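Local coordinates for protein glucokinase (Leishmania braziliensis MHOM/BR/75/M2904, PDB 6EDI) that probably phosphorylates D-glucose at the expense of ATP, acting as a dimeric glucokinase of the actin-like ATPase superfamily, at residues Y163-L168 with V347-N352; G172-Y177 with S198-G203; T212-S217 with K328-L333; N352-S357 with V394-I399. All blocks are in the same frame, centred on the assembly; numbering follows the deposited sequence.

Contact 1: Y163-L168 with V347-N352; sequences YGVLAL and VLMGDN
V165 sets one methyl of its fork against the sulfur of M349, CG2 lying 3.7 Å from SD, and turns the other toward V347. The contact packs helix 157-170 on one face of the mixed sheet of an RNase H-like domain, as in the actin-like ATPases, near the C-terminal end of the central strand 345-348. V347 and M349, two residues apart, both turn their side chains to this helix, whereas L348 between them faces the other way. The M349 chain runs obliquely past V165. At chi1 77° its CG is wedged between the backbone N and the carbonyl carbon, and the extended chain beyond it carries SD out to the helix. The V165 side chain leaves the helix toward the strand, and with CG1 anti to the backbone N (chi1 178°) that methyl falls to V347 and CG2 to M349. Only apolar groups meet, and the three residues are buried. F178 of strand 178-182 touches both V347 and M349, while I200 lies against V165, so the small contact belongs to a larger core. Past M349 the chain turns at G350, the N-cap of helix 351-355; G350 N is hydrogen-bonded to Q393 OE1. The position of this turn is consistent with that of the adenosine-binding loop in related kinases. The looser branch of the valine ends at V347, with V165 CG1 4.5 Å from V347 CG2.

Contact 2: G172-Y177 with S198-G203; sequences GILSDY and STIGRG
With CG anti to the backbone N (chi1 -172°) and chi2 at 64°, L174 extends its CD2 methyl across to the backbone of T199 and I200. That methyl stands almost directly above the carbonyl carbon of their peptide group, L174 CD2 being 3.4 Å from T199 C, a snug fit against a flat face. I200 answers with its CG2, anti to its own carbonyl carbon, which lies 4.1 Å from L174 CD2; the same methyl also touches V165, while the CG1-CD1 arm leads away to L166 of helix 157-170. That helix ends in a Schellman motif at G172, whose positive phi (84°) turns the chain into the short helical turn 174-177. The contact ties the turn that follows helix 157-170 to the loop before strand 205-210, at the margin of the RNase H-like domain. A water joins the two backbones: it donates to S198 O at 3.0 Å and accepts from S175 N at 3.0 Å, with a weaker bond to G172 O. The loop has its own brace, an ST turn in which T199 OG1 accepts from G201 N at 2.9 Å. S169 OG is hydrogen-bonded to both T199 OG1 and I200 N, anchoring the loop to the helix. Further along, R202 forms a salt bridge with D226, and R202 O accepts from N123 ND2 of the second subunit.

Contact 3: T212-S217 with K328-L333; sequences TGVGSS and KNLIGL
No ring or other flat side chain lies between V214 and its two partners, L330 and L333; the meeting surfaces are branched aliphatic ends, with neither a stacked face nor a ring edge among them. V214 CG1 does all the close touching. It meets L333 CD2 tip to tip at 4.1 Å and has L330 CD1 on a second side at 4.4 Å. The two leucines are three residues apart on helix 317-341, about one turn, and their branches come together over the single valine methyl. With CG1 of V214 anti to the backbone N (chi1 177°) and CG of L333 anti to its own (chi1 164°), V214 CG1 and the L333 branch, both on side chains that leave toward the other segment, meet end to end. This is the helix-on-sheet packing of the RNase H-like fold, where helix 317-341 covers the sheet near the start of strand 214-222. V208 of the adjacent strand 205-210 touches both V214 and L330, and W275 touches L333. The hairpin turn just before V214 has a glycine-rich sequence consistent with the phosphate-binding turn of related sugar kinases, and V214 N is hydrogen-bonded to E276 OE2. The polar bond is made by the backbone of the valine, while its side chain meets the helix through buried methyls alone, so cohesion between these segments rests on dispersion and the exclusion of water.

Contact 4: N352-S357 with V394-I399; sequences NVVANS and VSSVNI
This is a van der Waals contact near the surface, in which V354 of the short helix 351-355 rests on the backbone of the loop that follows strand 389-393. In the RNase H-like domain that strand lies beside and parallel to strand 345-348, and the contact joins the chain segments leaving the C-terminal ends of the two. Both methyls of V354 lie above the same face of the peptide group between V394 and S395. CG2 stands over the carbonyl carbon, V354 CG2 to V394 C being 3.9 Å, and is also 4.1 Å from S395 N. CG1, anti to the backbone N (chi1 166°), lies farther out, above the oxygen: V354 CG1 is 3.6 Å from V394 O. The V394 side chain itself turns away from the helix, so it is the main chain of the loop that receives the valine. Bonds on either side of that peptide steady the loop. V394 N is hydrogen-bonded to the backbone of Y177, S395 OG bonds D176 O, and S395 O accepts from Q393 NE2. On the helical side, N356 N to N352 O at 3.0 Å closes the last turn, and S357 N follows with a bond to V354 O of 3.1 Å. Q393 of strand 389-393 also touches V354. At the more exposed margin, the hydroxyl of S396 comes alongside the outer methyl, S396 OG lying 4.0 Å from V354 CG1.

Overall arrangement
Contacts 1 and 4 lie at the C-terminal end of strand 345-348, and contact 3 reaches the same strand through L348. Contact 1 lies on one face of the sheet and contact 3 on the other, their centres about 14 Å apart; L348 CD2 is 3.7 Å from L330 CD2. Contact 4 shares N352 with contact 1, about 9 Å away between centres, and I399 packs on G164 and L168. Contact 2 extends contact 1 outward, V165 CG1 being 3.9 Å from I200 CG2, and reaches contact 4 through the hydrogen bond of D176 O with S395 OG. The loops at G350 and G213 share one end of the sheet, consistent with the nucleotide site of related kinases.

Contact 1: Y163-L168 with V347-N352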
loop_
_atom_site.group_PDB
_atom_site.type_symbol
_atom_site.label_atom_id
_atom_site.label_comp_id
_atom_site.label_asym_id
_atom_site.label_seq_id
_atom_site.Cartn_x
_atom_site.Cartn_y
_atom_site.Cartn_z
ATOM N N TYR A 163 10.509 7.066 6.563
ATOM C CA TYR A 163 11.467 7.963 5.906
ATOM C C TYR A 163 12.805 7.996 6.667
ATOM O O TYR A 163 13.876 8.184 6.076
ATOM C CB TYR A 163 10.892 9.373 5.726
ATOM C CG TYR A 163 10.010 9.541 4.512
ATOM C CD1 TYR A 163 10.537 9.423 3.230
ATOM C CD2 TYR A 163 8.657 9.843 4.641
ATOM C CE1 TYR A 163 9.730 9.564 2.106
ATOM C CE2 TYR A 163 7.840 9.999 3.521
ATOM C CZ TYR A 163 8.392 9.854 2.254
ATOM O OH TYR A 163 7.603 9.994 1.129
ATOM N N GLY A 164 12.748 7.817 7.986
ATOM C CA GLY A 164 13.959 7.778 8.781
ATOM C C GLY A 164 14.800 6.561 8.447
ATOM O O GLY A 164 16.029 6.636 8.367
ATOM N N VAL A 165 14.131 5.432 8.248
ATOM C CA VAL A 165 14.813 4.199 7.874
ATOM C C VAL A 165 15.507 4.404 6.546
ATOM O O VAL A 165 16.668 4.019 6.374
ATOM C CB VAL A 165 13.826 3.045 7.723
ATOM C CG1 VAL A 165 14.549 1.782 7.281
ATOM C CG2 VAL A 165 13.089 2.822 9.042
ATOM N N LEU A 166 14.786 5.014 5.606
ATOM C CA LEU A 166 15.347 5.288 4.287
ATOM C C LEU A 166 16.544 6.223 4.424
ATOM O O LEU A 166 17.574 6.025 3.784
ATOM C CB LEU A 166 14.300 5.938 3.392
ATOM C CG LEU A 166 14.853 6.419 2.053
ATOM C CD1 LEU A 166 15.350 5.232 1.245
ATOM C CD2 LEU A 166 13.787 7.176 1.295
ATOM N N ALA A 167 16.399 7.239 5.268
ATOM C CA ALA A 167 17.471 8.203 5.477
ATOM C C ALA A 167 18.725 7.491 5.968
ATOM O O ALA A 167 19.822 7.723 5.456
ATOM C CB ALA A 167 17.042 9.272 6.441
ATOM N N LEU A 168 18.558 6.626 6.961
ATOM C CA LEU A 168 19.678 5.865 7.505
ATOM C C LEU A 168 20.313 4.988 6.437
ATOM O O LEU A 168 21.541 4.844 6.374
ATOM C CB LEU A 168 19.223 4.997 8.674
ATOM C CG LEU A 168 18.776 5.704 9.954
ATOM C CD1 LEU A 168 18.059 4.744 10.897
ATOM C CD2 LEU A 168 19.987 6.316 10.627
ATOM N N VAL A 347 10.880 -4.387 8.099
ATOM C CA VAL A 347 11.586 -3.845 9.255
ATOM C C VAL A 347 10.688 -3.815 10.482
ATOM O O VAL A 347 9.572 -3.279 10.448
ATOM C CB VAL A 347 12.072 -2.426 8.981
ATOM C CG1 VAL A 347 12.535 -1.766 10.293
ATOM C CG2 VAL A 347 13.184 -2.429 7.943
ATOM N N LEU A 348 11.182 -4.382 11.579
ATOM C CA LEU A 348 10.466 -4.326 12.846
ATOM C C LEU A 348 11.185 -3.295 13.693
ATOM O O LEU A 348 12.384 -3.432 13.951
ATOM C CB LEU A 348 10.475 -5.695 13.539
ATOM C CG LEU A 348 9.529 -6.813 13.083
ATOM C CD1 LEU A 348 9.726 -7.146 11.633
ATOM C CD2 LEU A 348 9.720 -8.078 13.954
ATOM N N MET A 349 10.477 -2.251 14.116
ATOM C CA MET A 349 11.159 -1.151 14.794
ATOM C C MET A 349 10.385 -0.531 15.956
ATOM O O MET A 349 9.317 -1.019 16.348
ATOM C CB MET A 349 11.566 -0.093 13.763
ATOM C CG MET A 349 10.441 0.805 13.267
ATOM S SD MET A 349 11.055 1.909 11.970
ATOM C CE MET A 349 9.986 3.317 12.126
ATOM N N GLY A 350 10.945 0.525 16.538
ATOM C CA GLY A 350 10.330 1.157 17.696
ATOM C C GLY A 350 11.036 0.828 19.006
ATOM O O GLY A 350 11.799 -0.147 19.083
ATOM N N ASP A 351 10.770 1.637 20.026
ATOM C CA ASP A 351 11.402 1.484 21.346
ATOM C C ASP A 351 11.229 0.082 21.954
ATOM O O ASP A 351 12.187 -0.495 22.483
ATOM C CB ASP A 351 10.864 2.542 22.320
ATOM C CG ASP A 351 11.072 3.959 21.827
ATOM O OD1 ASP A 351 12.160 4.256 21.285
ATOM O OD2 ASP A 351 10.142 4.782 21.987
ATOM N N ASN A 352 10.016 -0.461 21.867
ATOM C CA ASN A 352 9.752 -1.810 22.351
ATOM C C ASN A 352 10.579 -2.890 21.684
ATOM O O ASN A 352 11.067 -3.788 22.350
ATOM C CB ASN A 352 8.266 -2.158 22.269
ATOM C CG ASN A 352 7.490 -1.675 23.484
ATOM O OD1 ASN A 352 6.373 -1.174 23.357
ATOM N ND2 ASN A 352 8.084 -1.822 24.675
#

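Contact 2: G172-Y177 with S198-G203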
loop_
_atom_site.group_PDB
_atom_site.type_symbol
_atom_site.label_atom_id
_atom_site.label_comp_id
_atom_site.label_asym_id
_atom_site.label_seq_id
_atom_site.Cartn_x
_atom_site.Cartn_y
_atom_site.Cartn_z
ATOM N N GLY A 172 24.197 5.053 4.426
ATOM C CA GLY A 172 25.155 3.959 4.503
ATOM C C GLY A 172 25.306 3.452 5.925
ATOM O O GLY A 172 26.230 2.707 6.233
ATOM N N ILE A 173 24.369 3.841 6.786
ATOM C CA ILE A 173 24.496 3.641 8.223
ATOM C C ILE A 173 23.420 2.702 8.792
ATOM O O ILE A 173 23.259 2.567 10.011
ATOM C CB ILE A 173 24.545 5.028 8.914
ATOM C CG1 ILE A 173 25.739 5.092 9.842
ATOM C CG2 ILE A 173 23.221 5.454 9.517
ATOM C CD1 ILE A 173 26.983 4.799 9.064
ATOM N N LEU A 174 22.696 2.030 7.902
ATOM C CA LEU A 174 21.601 1.150 8.341
ATOM C C LEU A 174 22.056 0.088 9.347
ATOM O O LEU A 174 21.392 -0.129 10.354
ATOM C CB LEU A 174 20.905 0.486 7.139
ATOM C CG LEU A 174 19.634 -0.295 7.474
ATOM C CD1 LEU A 174 18.572 0.647 8.003
ATOM C CD2 LEU A 174 19.086 -1.051 6.256
ATOM N N SER A 175 23.202 -0.543 9.097
ATOM C CA SER A 175 23.649 -1.646 9.946
ATOM C C SER A 175 23.977 -1.218 11.397
ATOM O O SER A 175 23.993 -2.046 12.308
ATOM C CB SER A 175 24.845 -2.365 9.316
ATOM O OG SER A 175 25.953 -1.503 9.201
ATOM N N ASP A 176 24.250 0.062 11.614
ATOM C CA ASP A 176 24.498 0.521 12.984
ATOM C C ASP A 176 23.215 0.568 13.819
ATOM O O ASP A 176 23.272 0.533 15.042
ATOM C CB ASP A 176 25.195 1.883 12.988
ATOM C CG ASP A 176 26.573 1.837 12.344
ATOM O OD1 ASP A 176 27.451 1.118 12.855
ATOM O OD2 ASP A 176 26.778 2.524 11.325
ATOM N N TYR A 177 22.063 0.612 13.155
ATOM C CA TYR A 177 20.790 0.810 13.843
ATOM C C TYR A 177 19.852 -0.381 13.730
ATOM O O TYR A 177 18.906 -0.520 14.510
ATOM C CB TYR A 177 20.112 2.098 13.350
ATOM C CG TYR A 177 20.890 3.323 13.747
ATOM C CD1 TYR A 177 21.983 3.735 13.006
ATOM C CD2 TYR A 177 20.559 4.045 14.881
ATOM C CE1 TYR A 177 22.720 4.841 13.371
ATOM C CE2 TYR A 177 21.295 5.158 15.261
ATOM C CZ TYR A 177 22.377 5.546 14.501
ATOM O OH TYR A 177 23.122 6.655 14.857
ATOM N N SER A 198 22.738 -3.951 5.045
ATOM C CA SER A 198 23.621 -2.817 4.762
ATOM C C SER A 198 22.822 -1.665 4.193
ATOM O O SER A 198 23.263 -0.524 4.209
ATOM C CB SER A 198 24.705 -3.231 3.779
ATOM O OG SER A 198 25.456 -4.296 4.325
ATOM N N THR A 199 21.638 -1.990 3.685
ATOM C CA THR A 199 20.791 -1.030 2.989
ATOM C C THR A 199 19.417 -1.668 2.953
ATOM O O THR A 199 19.311 -2.887 3.142
ATOM C CB THR A 199 21.298 -0.815 1.549
ATOM O OG1 THR A 199 20.371 0.000 0.819
ATOM C CG2 THR A 199 21.471 -2.153 0.849
ATOM N N ILE A 200 18.356 -0.884 2.760
ATOM C CA ILE A 200 17.056 -1.505 2.476
ATOM C C ILE A 200 17.061 -1.961 1.026
ATOM O O ILE A 200 16.337 -2.877 0.642
ATOM C CB ILE A 200 15.852 -0.567 2.704
ATOM C CG1 ILE A 200 15.993 0.726 1.896
ATOM C CG2 ILE A 200 15.680 -0.257 4.192
ATOM C CD1 ILE A 200 14.674 1.497 1.778
ATOM N N GLY A 201 17.898 -1.318 0.219
ATOM C CA GLY A 201 18.026 -1.693 -1.182
ATOM C C GLY A 201 16.932 -1.123 -2.064
ATOM O O GLY A 201 16.065 -0.388 -1.592
ATOM N N ARG A 202 16.986 -1.449 -3.357
ATOM C CA ARG A 202 16.000 -0.963 -4.324
ATOM C C ARG A 202 14.785 -1.886 -4.427
ATOM O O ARG A 202 14.667 -2.700 -5.357
ATOM C CB ARG A 202 16.632 -0.790 -5.705
ATOM C CG ARG A 202 17.810 0.157 -5.702
ATOM C CD ARG A 202 17.606 1.295 -6.680
ATOM N NE ARG A 202 18.632 2.318 -6.515
ATOM C CZ ARG A 202 19.584 2.570 -7.400
ATOM N NH1 ARG A 202 19.629 1.891 -8.541
ATOM N NH2 ARG A 202 20.478 3.517 -7.153
ATOM N N GLY A 203 13.883 -1.743 -3.463
ATOM C CA GLY A 203 12.652 -2.507 -3.427
ATOM C C GLY A 203 11.790 -2.008 -2.290
ATOM O O GLY A 203 12.175 -1.082 -1.560
HETATM O O HOH W 1 24.807 0.203 6.715
#

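Contact 3: T212-S217 with K328-L333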
loop_
_atom_site.group_PDB
_atom_site.type_symbol
_atom_site.label_atom_id
_atom_site.label_comp_id
_atom_site.label_asym_id
_atom_site.label_seq_id
_atom_site.Cartn_x
_atom_site.Cartn_y
_atom_site.Cartn_z
ATOM N N THR A 212 2.485 0.858 22.243
ATOM C CA THR A 212 1.111 1.056 22.711
ATOM C C THR A 212 0.124 0.536 21.668
ATOM O O THR A 212 -0.790 -0.240 21.983
ATOM C CB THR A 212 0.828 2.550 23.030
ATOM O OG1 THR A 212 1.126 2.807 24.410
ATOM C CG2 THR A 212 -0.634 2.911 22.754
ATOM N N GLY A 213 0.320 0.964 20.425
ATOM C CA GLY A 213 -0.420 0.427 19.307
ATOM C C GLY A 213 0.596 -0.232 18.407
ATOM O O GLY A 213 1.750 -0.390 18.796
ATOM N N VAL A 214 0.183 -0.621 17.213
ATOM C CA VAL A 214 1.128 -1.167 16.260
ATOM C C VAL A 214 1.059 -0.313 15.013
ATOM O O VAL A 214 0.089 -0.380 14.252
ATOM C CB VAL A 214 0.861 -2.666 15.962
ATOM C CG1 VAL A 214 1.842 -3.186 14.902
ATOM C CG2 VAL A 214 1.012 -3.475 17.224
ATOM N N GLY A 215 2.075 0.523 14.818
ATOM C CA GLY A 215 2.133 1.330 13.617
ATOM C C GLY A 215 2.635 0.561 12.403
ATOM O O GLY A 215 3.317 -0.468 12.533
ATOM N N SER A 216 2.309 1.074 11.218
ATOM C CA SER A 216 2.764 0.487 9.969
ATOM C C SER A 216 2.842 1.529 8.857
ATOM O O SER A 216 2.141 2.547 8.888
ATOM C CB SER A 216 1.816 -0.615 9.535
ATOM O OG SER A 216 0.531 -0.071 9.446
ATOM N N SER A 217 3.698 1.260 7.876
ATOM C CA SER A 217 3.881 2.133 6.723
ATOM C C SER A 217 4.710 1.391 5.688
ATOM O O SER A 217 5.360 0.377 5.986
ATOM C CB SER A 217 4.560 3.457 7.116
ATOM O OG SER A 217 5.779 3.229 7.806
ATOM N N LYS A 328 5.116 -13.988 18.064
ATOM C CA LYS A 328 4.614 -14.952 17.091
ATOM C C LYS A 328 3.482 -14.311 16.295
ATOM O O LYS A 328 3.400 -14.468 15.078
ATOM C CB LYS A 328 4.151 -16.238 17.780
ATOM C CG LYS A 328 5.293 -17.212 18.094
ATOM C CD LYS A 328 4.768 -18.626 18.369
ATOM C CE LYS A 328 5.885 -19.577 18.791
ATOM N NZ LYS A 328 7.104 -19.424 17.954
ATOM N N ASN A 329 2.629 -13.564 16.994
ATOM C CA ASN A 329 1.526 -12.852 16.356
ATOM C C ASN A 329 1.900 -11.553 15.640
ATOM O O ASN A 329 1.293 -11.213 14.611
ATOM C CB ASN A 329 0.404 -12.632 17.363
ATOM C CG ASN A 329 -0.427 -13.885 17.551
ATOM O OD1 ASN A 329 -0.704 -14.593 16.580
ATOM N ND2 ASN A 329 -0.801 -14.182 18.787
ATOM N N LEU A 330 2.886 -10.832 16.168
ATOM C CA LEU A 330 3.449 -9.723 15.406
ATOM C C LEU A 330 3.928 -10.242 14.046
ATOM O O LEU A 330 3.631 -9.660 13.001
ATOM C CB LEU A 330 4.606 -9.066 16.158
ATOM C CG LEU A 330 5.304 -7.983 15.321
ATOM C CD1 LEU A 330 4.377 -6.782 15.175
ATOM C CD2 LEU A 330 6.639 -7.577 15.940
ATOM N N ILE A 331 4.648 -11.358 14.065
ATOM C CA ILE A 331 5.125 -11.965 12.828
ATOM C C ILE A 331 3.949 -12.469 11.971
ATOM O O ILE A 331 3.979 -12.371 10.731
ATOM C CB ILE A 331 6.175 -13.079 13.114
ATOM C CG1 ILE A 331 7.470 -12.458 13.649
ATOM C CG2 ILE A 331 6.465 -13.887 11.860
ATOM C CD1 ILE A 331 8.153 -11.553 12.640
ATOM N N GLY A 332 2.907 -12.981 12.628
ATOM C CA GLY A 332 1.694 -13.383 11.918
ATOM C C GLY A 332 1.085 -12.242 11.110
ATOM O O GLY A 332 0.648 -12.440 9.969
ATOM N N LEU A 333 1.066 -11.044 11.701
ATOM C CA LEU A 333 0.641 -9.842 10.987
ATOM C C LEU A 333 1.565 -9.611 9.808
ATOM O O LEU A 333 1.099 -9.339 8.701
ATOM C CB LEU A 333 0.654 -8.606 11.897
ATOM C CG LEU A 333 0.603 -7.245 11.192
ATOM C CD1 LEU A 333 -0.719 -6.987 10.482
ATOM C CD2 LEU A 333 0.896 -6.122 12.172
#

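Contact 4: N352-S357 with V394-I399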
loop_
_atom_site.group_PDB
_atom_site.type_symbol
_atom_site.label_atom_id
_atom_site.label_comp_id
_atom_site.label_asym_id
_atom_site.label_seq_id
_atom_site.Cartn_x
_atom_site.Cartn_y
_atom_site.Cartn_z
ATOM N N ASN A 352 10.016 -0.461 21.867
ATOM C CA ASN A 352 9.752 -1.810 22.351
ATOM C C ASN A 352 10.579 -2.890 21.684
ATOM O O ASN A 352 11.067 -3.788 22.350
ATOM C CB ASN A 352 8.266 -2.158 22.269
ATOM C CG ASN A 352 7.490 -1.675 23.484
ATOM O OD1 ASN A 352 6.373 -1.174 23.357
ATOM N ND2 ASN A 352 8.084 -1.822 24.675
ATOM N N VAL A 353 10.749 -2.811 20.369
ATOM C CA VAL A 353 11.553 -3.812 19.692
ATOM C C VAL A 353 13.006 -3.703 20.120
ATOM O O VAL A 353 13.674 -4.719 20.328
ATOM C CB VAL A 353 11.385 -3.733 18.169
ATOM C CG1 VAL A 353 12.570 -4.380 17.438
ATOM C CG2 VAL A 353 10.091 -4.408 17.802
ATOM N N VAL A 354 13.487 -2.477 20.276
ATOM C CA VAL A 354 14.855 -2.277 20.761
ATOM C C VAL A 354 14.991 -2.842 22.180
ATOM O O VAL A 354 15.916 -3.605 22.478
ATOM C CB VAL A 354 15.257 -0.790 20.752
ATOM C CG1 VAL A 354 16.525 -0.578 21.575
ATOM C CG2 VAL A 354 15.461 -0.291 19.308
ATOM N N ALA A 355 14.041 -2.488 23.030
ATOM C CA ALA A 355 14.071 -2.897 24.447
ATOM C C ALA A 355 14.027 -4.414 24.643
ATOM O O ALA A 355 14.602 -4.941 25.599
ATOM C CB ALA A 355 12.932 -2.253 25.203
ATOM N N ASN A 356 13.335 -5.106 23.737
ATOM C CA ASN A 356 13.181 -6.550 23.819
ATOM C C ASN A 356 14.197 -7.297 22.956
ATOM O O ASN A 356 13.950 -8.420 22.509
ATOM C CB ASN A 356 11.769 -6.959 23.408
ATOM C CG ASN A 356 10.697 -6.459 24.363
ATOM O OD1 ASN A 356 10.978 -5.963 25.452
ATOM N ND2 ASN A 356 9.444 -6.616 23.954
ATOM N N SER A 357 15.340 -6.666 22.719
ATOM C CA SER A 357 16.403 -7.296 21.951
ATOM C C SER A 357 16.751 -8.694 22.472
ATOM O O SER A 357 17.012 -9.606 21.679
ATOM C CB SER A 357 17.642 -6.413 21.943
ATOM O OG SER A 357 18.600 -6.946 21.054
ATOM N N VAL A 394 17.911 -2.080 16.598
ATOM C CA VAL A 394 18.680 -2.383 17.808
ATOM C C VAL A 394 19.187 -1.144 18.539
ATOM O O VAL A 394 19.503 -1.217 19.730
ATOM C CB VAL A 394 19.864 -3.323 17.517
ATOM C CG1 VAL A 394 19.365 -4.663 17.002
ATOM C CG2 VAL A 394 20.834 -2.688 16.513
ATOM N N SER A 395 19.299 -0.018 17.835
ATOM C CA SER A 395 19.819 1.209 18.450
ATOM C C SER A 395 18.763 2.297 18.393
ATOM O O SER A 395 18.191 2.559 17.325
ATOM C CB SER A 395 21.079 1.709 17.725
ATOM O OG SER A 395 21.991 0.664 17.425
ATOM N N SER A 396 18.506 2.938 19.527
ATOM C CA SER A 396 17.532 4.020 19.576
ATOM C C SER A 396 18.033 5.221 18.785
ATOM O O SER A 396 19.240 5.425 18.644
ATOM C CB SER A 396 17.248 4.421 21.023
ATOM O OG SER A 396 16.570 3.377 21.690
ATOM N N VAL A 397 17.103 6.008 18.259
ATOM C CA VAL A 397 17.456 7.150 17.421
ATOM C C VAL A 397 16.208 7.968 17.193
ATOM O O VAL A 397 15.103 7.451 17.321
ATOM C CB VAL A 397 18.083 6.701 16.075
ATOM C CG1 VAL A 397 17.034 6.098 15.146
ATOM C CG2 VAL A 397 18.793 7.869 15.401
ATOM N N ASN A 398 16.366 9.254 16.893
ATOM C CA ASN A 398 15.209 10.086 16.644
ATOM C C ASN A 398 14.751 9.873 15.212
ATOM O O ASN A 398 14.968 10.724 14.344
ATOM C CB ASN A 398 15.542 11.549 16.929
ATOM C CG ASN A 398 15.862 11.785 18.391
ATOM O OD1 ASN A 398 14.962 11.865 19.220
ATOM N ND2 ASN A 398 17.148 11.874 18.720
ATOM N N ILE A 399 14.149 8.706 14.985
ATOM C CA ILE A 399 13.821 8.224 13.649
ATOM C C ILE A 399 12.827 9.151 12.962
ATOM O O ILE A 399 12.919 9.375 11.759
ATOM C CB ILE A 399 13.292 6.756 13.667
ATOM C CG1 ILE A 399 13.431 6.130 12.281
ATOM C CG2 ILE A 399 11.857 6.675 14.121
ATOM C CD1 ILE A 399 14.848 5.921 11.914
#